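Local structure of short-chain-enoyl-CoA hydratase (Clostridium acetobutylicum, 5Z7R) at residues M36-L50 / K88-V100. The protein catalyses the reversible hydration of short-chain enoyl-CoA thioesters such as crotonyl-CoA in butanoate metabolism. Numbering follows the deposited sequence.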
loop_
_atom_site.group_PDB
_atom_site.type_symbol
_atom_site.label_atom_id
_atom_site.label_comp_id
_atom_site.label_asym_id
_atom_site.label_seq_id
_atom_site.Cartn_x
_atom_site.Cartn_y
_atom_site.Cartn_z
ATOM N N MET A 36 -21.840 22.678 5.284
ATOM C CA MET A 36 -20.389 22.717 5.062
ATOM C C MET A 36 -20.083 22.171 3.678
ATOM O O MET A 36 -19.330 22.769 2.887
ATOM C CB MET A 36 -19.692 21.894 6.127
ATOM C CG MET A 36 -18.189 22.101 6.233
ATOM S SD MET A 36 -17.652 23.797 6.546
ATOM C CE MET A 36 -18.697 24.153 7.932
ATOM N N ASP A 37 -20.736 21.065 3.370
ATOM C CA ASP A 37 -20.578 20.414 2.076
ATOM C C ASP A 37 -21.032 21.333 0.950
ATOM O O ASP A 37 -20.370 21.464 -0.110
ATOM C CB ASP A 37 -21.370 19.105 2.072
ATOM C CG ASP A 37 -21.038 18.227 0.882
ATOM O OD1 ASP A 37 -19.848 17.994 0.601
ATOM O OD2 ASP A 37 -21.974 17.792 0.202
ATOM N N TYR A 38 -22.138 22.025 1.201
ATOM C CA TYR A 38 -22.623 22.999 0.256
ATOM C C TYR A 38 -21.589 24.128 0.079
ATOM O O TYR A 38 -21.272 24.522 -1.082
ATOM C CB TYR A 38 -24.025 23.509 0.658
ATOM C CG TYR A 38 -24.460 24.713 -0.146
ATOM C CD1 TYR A 38 -24.128 26.002 0.287
ATOM C CD2 TYR A 38 -25.166 24.576 -1.352
ATOM C CE1 TYR A 38 -24.483 27.119 -0.442
ATOM C CE2 TYR A 38 -25.521 25.700 -2.097
ATOM C CZ TYR A 38 -25.179 26.974 -1.626
ATOM O OH TYR A 38 -25.506 28.131 -2.309
ATOM N N VAL A 39 -21.028 24.642 1.186
ATOM C CA VAL A 39 -20.121 25.795 1.015
ATOM C C VAL A 39 -18.850 25.297 0.387
ATOM O O VAL A 39 -18.282 25.993 -0.466
ATOM C CB VAL A 39 -19.888 26.741 2.257
ATOM C CG1 VAL A 39 -20.879 26.497 3.391
ATOM C CG2 VAL A 39 -18.450 26.746 2.774
ATOM N N ILE A 40 -18.422 24.083 0.751
ATOM C CA ILE A 40 -17.239 23.535 0.107
ATOM C C ILE A 40 -17.492 23.486 -1.389
ATOM O O ILE A 40 -16.680 24.000 -2.170
ATOM C CB ILE A 40 -16.839 22.141 0.629
ATOM C CG1 ILE A 40 -16.373 22.222 2.084
ATOM C CG2 ILE A 40 -15.719 21.554 -0.234
ATOM C CD1 ILE A 40 -16.621 20.971 2.886
ATOM N N GLY A 41 -18.636 22.937 -1.796
ATOM C CA GLY A 41 -18.961 22.870 -3.228
ATOM C C GLY A 41 -19.034 24.243 -3.871
ATOM O O GLY A 41 -18.621 24.447 -5.046
ATOM N N GLU A 42 -19.568 25.189 -3.108
ATOM C CA GLU A 42 -19.551 26.600 -3.520
ATOM C C GLU A 42 -18.121 27.115 -3.712
ATOM O O GLU A 42 -17.830 27.751 -4.712
ATOM C CB GLU A 42 -20.294 27.455 -2.479
ATOM C CG GLU A 42 -21.007 28.686 -3.016
ATOM C CD GLU A 42 -22.173 28.388 -3.946
ATOM O OE1 GLU A 42 -22.841 27.342 -3.782
ATOM O OE2 GLU A 42 -22.408 29.235 -4.842
ATOM N N ILE A 43 -17.203 26.820 -2.791
ATOM C CA ILE A 43 -15.811 27.284 -2.987
ATOM C C ILE A 43 -15.169 26.544 -4.152
ATOM O O ILE A 43 -14.387 27.123 -4.920
ATOM C CB ILE A 43 -14.979 27.127 -1.716
ATOM C CG1 ILE A 43 -15.481 28.112 -0.660
ATOM C CG2 ILE A 43 -13.481 27.325 -2.001
ATOM C CD1 ILE A 43 -15.340 27.624 0.765
ATOM N N GLU A 44 -15.531 25.271 -4.305
ATOM C CA GLU A 44 -15.033 24.492 -5.432
ATOM C C GLU A 44 -15.240 25.206 -6.770
ATOM O O GLU A 44 -14.317 25.275 -7.568
ATOM C CB GLU A 44 -15.658 23.094 -5.462
ATOM C CG GLU A 44 -15.032 22.107 -4.477
ATOM C CD GLU A 44 -15.622 20.707 -4.562
ATOM O OE1 GLU A 44 -16.641 20.522 -5.273
ATOM O OE2 GLU A 44 -15.074 19.781 -3.915
ATOM N N ASN A 45 -16.429 25.764 -7.010
ATOM C CA ASN A 45 -16.722 26.383 -8.325
ATOM C C ASN A 45 -16.218 27.810 -8.471
ATOM O O ASN A 45 -16.168 28.319 -9.593
ATOM C CB ASN A 45 -18.219 26.330 -8.651
ATOM C CG ASN A 45 -18.799 24.958 -8.414
ATOM O OD1 ASN A 45 -18.112 23.935 -8.605
ATOM N ND2 ASN A 45 -20.043 24.915 -7.945
ATOM N N ASP A 46 -15.816 28.437 -7.362
ATOM C CA ASP A 46 -15.341 29.821 -7.402
ATOM C C ASP A 46 -13.837 29.952 -7.611
ATOM O O ASP A 46 -13.054 29.884 -6.667
ATOM C CB ASP A 46 -15.758 30.558 -6.136
ATOM C CG ASP A 46 -15.637 32.079 -6.273
ATOM O OD1 ASP A 46 -14.778 32.574 -7.039
ATOM O OD2 ASP A 46 -16.411 32.766 -5.594
ATOM N N SER A 47 -13.437 30.189 -8.854
ATOM C CA SER A 47 -12.031 30.235 -9.201
ATOM C C SER A 47 -11.361 31.549 -8.778
ATOM O O SER A 47 -10.136 31.661 -8.841
ATOM C CB SER A 47 -11.825 29.938 -10.690
ATOM O OG SER A 47 -12.706 30.694 -11.476
ATOM N N GLU A 48 -12.151 32.526 -8.324
ATOM C CA GLU A 48 -11.582 33.716 -7.695
ATOM C C GLU A 48 -11.070 33.398 -6.286
ATOM O O GLU A 48 -10.178 34.084 -5.782
ATOM C CB GLU A 48 -12.590 34.873 -7.678
ATOM C CG GLU A 48 -12.680 35.623 -9.015
ATOM C CD GLU A 48 -13.835 36.629 -9.075
ATOM O OE1 GLU A 48 -14.577 36.784 -8.076
ATOM O OE2 GLU A 48 -14.008 37.273 -10.135
ATOM N N VAL A 49 -11.628 32.357 -5.666
ATOM C CA VAL A 49 -11.145 31.833 -4.378
ATOM C C VAL A 49 -9.949 30.905 -4.552
ATOM O O VAL A 49 -10.068 29.845 -5.163
ATOM C CB VAL A 49 -12.218 30.997 -3.683
ATOM C CG1 VAL A 49 -11.669 30.427 -2.387
ATOM C CG2 VAL A 49 -13.462 31.839 -3.445
ATOM N N LEU A 50 -8.798 31.313 -4.030
ATOM C CA LEU A 50 -7.565 30.530 -4.147
ATOM C C LEU A 50 -7.051 30.074 -2.783
ATOM O O LEU A 50 -6.017 29.431 -2.705
ATOM C CB LEU A 50 -6.487 31.348 -4.825
ATOM C CG LEU A 50 -6.771 31.782 -6.233
ATOM C CD1 LEU A 50 -5.694 32.764 -6.646
ATOM C CD2 LEU A 50 -6.805 30.617 -7.192
ATOM N N LYS A 88 -17.166 11.831 4.689
ATOM C CA LYS A 88 -17.279 12.239 3.311
ATOM C C LYS A 88 -17.167 13.774 3.199
ATOM O O LYS A 88 -16.545 14.287 2.281
ATOM C CB LYS A 88 -18.584 11.730 2.698
ATOM C CG LYS A 88 -18.650 11.970 1.203
ATOM C CD LYS A 88 -19.591 10.996 0.481
ATOM C CE LYS A 88 -21.051 11.201 0.859
ATOM N NZ LYS A 88 -21.455 12.643 0.836
ATOM N N VAL A 89 -17.773 14.493 4.136
ATOM C CA VAL A 89 -17.685 15.945 4.127
ATOM C C VAL A 89 -16.241 16.391 4.412
ATOM O O VAL A 89 -15.663 17.170 3.690
ATOM C CB VAL A 89 -18.626 16.597 5.168
ATOM C CG1 VAL A 89 -18.345 18.079 5.223
ATOM C CG2 VAL A 89 -20.090 16.353 4.817
ATOM N N PHE A 90 -15.670 15.875 5.480
ATOM C CA PHE A 90 -14.268 16.196 5.835
ATOM C C PHE A 90 -13.214 15.803 4.792
ATOM O O PHE A 90 -12.252 16.523 4.581
ATOM C CB PHE A 90 -13.969 15.528 7.152
ATOM C CG PHE A 90 -14.668 16.162 8.302
ATOM C CD1 PHE A 90 -15.695 17.093 8.092
ATOM C CD2 PHE A 90 -14.291 15.860 9.597
ATOM C CE1 PHE A 90 -16.347 17.667 9.154
ATOM C CE2 PHE A 90 -14.941 16.442 10.669
ATOM C CZ PHE A 90 -15.975 17.337 10.448
ATOM N N ARG A 91 -13.415 14.670 4.125
ATOM C CA ARG A 91 -12.512 14.230 3.066
ATOM C C ARG A 91 -12.571 15.160 1.884
ATOM O O ARG A 91 -11.552 15.363 1.200
ATOM C CB ARG A 91 -12.871 12.816 2.606
ATOM C CG ARG A 91 -11.998 12.290 1.500
ATOM C CD ARG A 91 -10.549 12.233 1.982
ATOM N NE ARG A 91 -9.759 11.375 1.116
ATOM C CZ ARG A 91 -8.484 11.575 0.779
ATOM N NH1 ARG A 91 -7.892 10.710 -0.050
ATOM N NH2 ARG A 91 -7.790 12.593 1.261
ATOM N N ARG A 92 -13.749 15.738 1.633
ATOM C CA ARG A 92 -13.910 16.657 0.504
ATOM C C ARG A 92 -13.132 17.945 0.761
ATOM O O ARG A 92 -12.525 18.519 -0.162
ATOM C CB ARG A 92 -15.382 16.989 0.286
ATOM C CG ARG A 92 -15.665 17.776 -1.000
ATOM C CD ARG A 92 -17.164 17.963 -1.133
ATOM N NE ARG A 92 -17.595 18.690 -2.331
ATOM C CZ ARG A 92 -18.877 18.898 -2.619
ATOM N NH1 ARG A 92 -19.815 18.449 -1.794
ATOM N NH2 ARG A 92 -19.218 19.573 -3.700
ATOM N N LEU A 93 -13.163 18.374 2.017
ATOM C CA LEU A 93 -12.387 19.507 2.472
ATOM C C LEU A 93 -10.870 19.243 2.333
ATOM O O LEU A 93 -10.107 20.109 1.831
ATOM C CB LEU A 93 -12.733 19.817 3.925
ATOM C CG LEU A 93 -12.155 21.116 4.480
ATOM C CD1 LEU A 93 -12.847 22.330 3.866
ATOM C CD2 LEU A 93 -12.320 21.185 5.981
ATOM N N GLU A 94 -10.449 18.042 2.736
ATOM C CA GLU A 94 -9.021 17.664 2.693
ATOM C C GLU A 94 -8.521 17.693 1.279
ATOM O O GLU A 94 -7.409 18.165 1.024
ATOM C CB GLU A 94 -8.851 16.272 3.307
ATOM C CG GLU A 94 -7.449 15.718 3.375
ATOM C CD GLU A 94 -7.443 14.516 4.234
ATOM O OE1 GLU A 94 -6.937 14.630 5.353
ATOM O OE2 GLU A 94 -8.054 13.480 3.849
ATOM N N LEU A 95 -9.359 17.258 0.332
ATOM C CA LEU A 95 -8.930 17.147 -1.076
ATOM C C LEU A 95 -9.176 18.407 -1.868
ATOM O O LEU A 95 -8.652 18.553 -2.996
ATOM C CB LEU A 95 -9.669 15.979 -1.764
ATOM C CG LEU A 95 -9.226 14.598 -1.292
ATOM C CD1 LEU A 95 -10.183 13.500 -1.739
ATOM C CD2 LEU A 95 -7.800 14.326 -1.802
ATOM N N LEU A 96 -10.013 19.295 -1.320
ATOM C CA LEU A 96 -10.348 20.558 -1.987
ATOM C C LEU A 96 -9.132 21.164 -2.650
ATOM O O LEU A 96 -8.107 21.380 -2.011
ATOM C CB LEU A 96 -10.911 21.547 -0.951
ATOM C CG LEU A 96 -11.158 22.987 -1.406
ATOM C CD1 LEU A 96 -11.984 22.988 -2.682
ATOM C CD2 LEU A 96 -11.858 23.769 -0.304
ATOM N N GLU A 97 -9.248 21.490 -3.919
ATOM C CA GLU A 97 -8.104 21.973 -4.669
ATOM C C GLU A 97 -7.644 23.419 -4.393
ATOM O O GLU A 97 -6.790 23.920 -5.067
ATOM C CB GLU A 97 -8.360 21.745 -6.162
ATOM C CG GLU A 97 -8.585 20.265 -6.494
ATOM C CD GLU A 97 -7.898 19.822 -7.780
ATOM O OE1 GLU A 97 -6.975 18.941 -7.709
ATOM O OE2 GLU A 97 -8.301 20.361 -8.850
ATOM N N LYS A 98 -8.169 24.073 -3.381
ATOM C CA LYS A 98 -7.496 25.237 -2.803
ATOM C C LYS A 98 -7.027 24.875 -1.390
ATOM O O LYS A 98 -7.683 24.119 -0.704
ATOM C CB LYS A 98 -8.392 26.494 -2.734
ATOM C CG LYS A 98 -9.756 26.454 -3.425
ATOM C CD LYS A 98 -9.694 26.558 -4.936
ATOM C CE LYS A 98 -11.099 26.658 -5.529
ATOM N NZ LYS A 98 -11.117 27.255 -6.898
ATOM N N PRO A 99 -5.915 25.452 -0.932
ATOM C CA PRO A 99 -5.409 25.241 0.407
ATOM C C PRO A 99 -6.354 25.735 1.461
ATOM O O PRO A 99 -6.952 26.793 1.284
ATOM C CB PRO A 99 -4.182 26.103 0.430
ATOM C CG PRO A 99 -3.706 26.052 -0.991
ATOM C CD PRO A 99 -4.960 26.208 -1.749
ATOM N N VAL A 100 -6.510 24.993 2.556
ATOM C CA VAL A 100 -7.351 25.463 3.607
ATOM C C VAL A 100 -6.660 25.443 4.956
ATOM O O VAL A 100 -6.024 24.466 5.333
ATOM C CB VAL A 100 -8.776 24.838 3.592
ATOM C CG1 VAL A 100 -8.926 23.806 2.496
ATOM C CG2 VAL A 100 -9.237 24.365 4.946
#
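Arg92 reaches across from one helix and is held between two acids of the other, Asp37 and Glu44. The two helices, 30-45 and 76-95, run nearly parallel on one side of the crotonase-fold beta sheet. Each leads into one of two neighbouring parallel strands, 51-56 and 100-104. The helix segments cross at 23°, their axes coming within 9.8 Å. Arg92 enters as a knob into the hole formed by Asp37, Ile40, Gly41 and Glu44. Its chain is extended, with CG anti to the backbone N (chi1 -171°), which carries the guanidinium over the Gly41 backbone. Glu44 is gripped side-on: Arg92 NE donates to Glu44 OE2 and Arg92 NH2 to Glu44 OE1, both at 3.2 Å. Both acceptors lie near the guanidinium plane, but the nitrogens meet the carboxylate from above its own plane. At the other end of the group Arg92 NH1 pairs with Asp37 OD1 in a salt bridge, modelled too close for its length to be trusted. Deeper in, Ile40 packs between Val89 and Leu93, with Ile40 CD1 4.1 Å from Val89 CG1 and Ile40 CG1 4.0 Å from Leu93 CD1. Leu93 also packs on Ile115 of helix 111-117, which carries the probable nucleophile Glu114. Leu96, just past the end of the second helix, sets CD1 3.6 Å from Glu44 CG. Beyond the helices, buried Lys98 reaches the Asp46-Val49 type I turn, its CE 3.4 Å from Ile43 O. Lys98 NZ donates to Asp46 O at 3.3 Å from above the carbonyl plane, while Val49 N reaches the same oxygen from the opposite face.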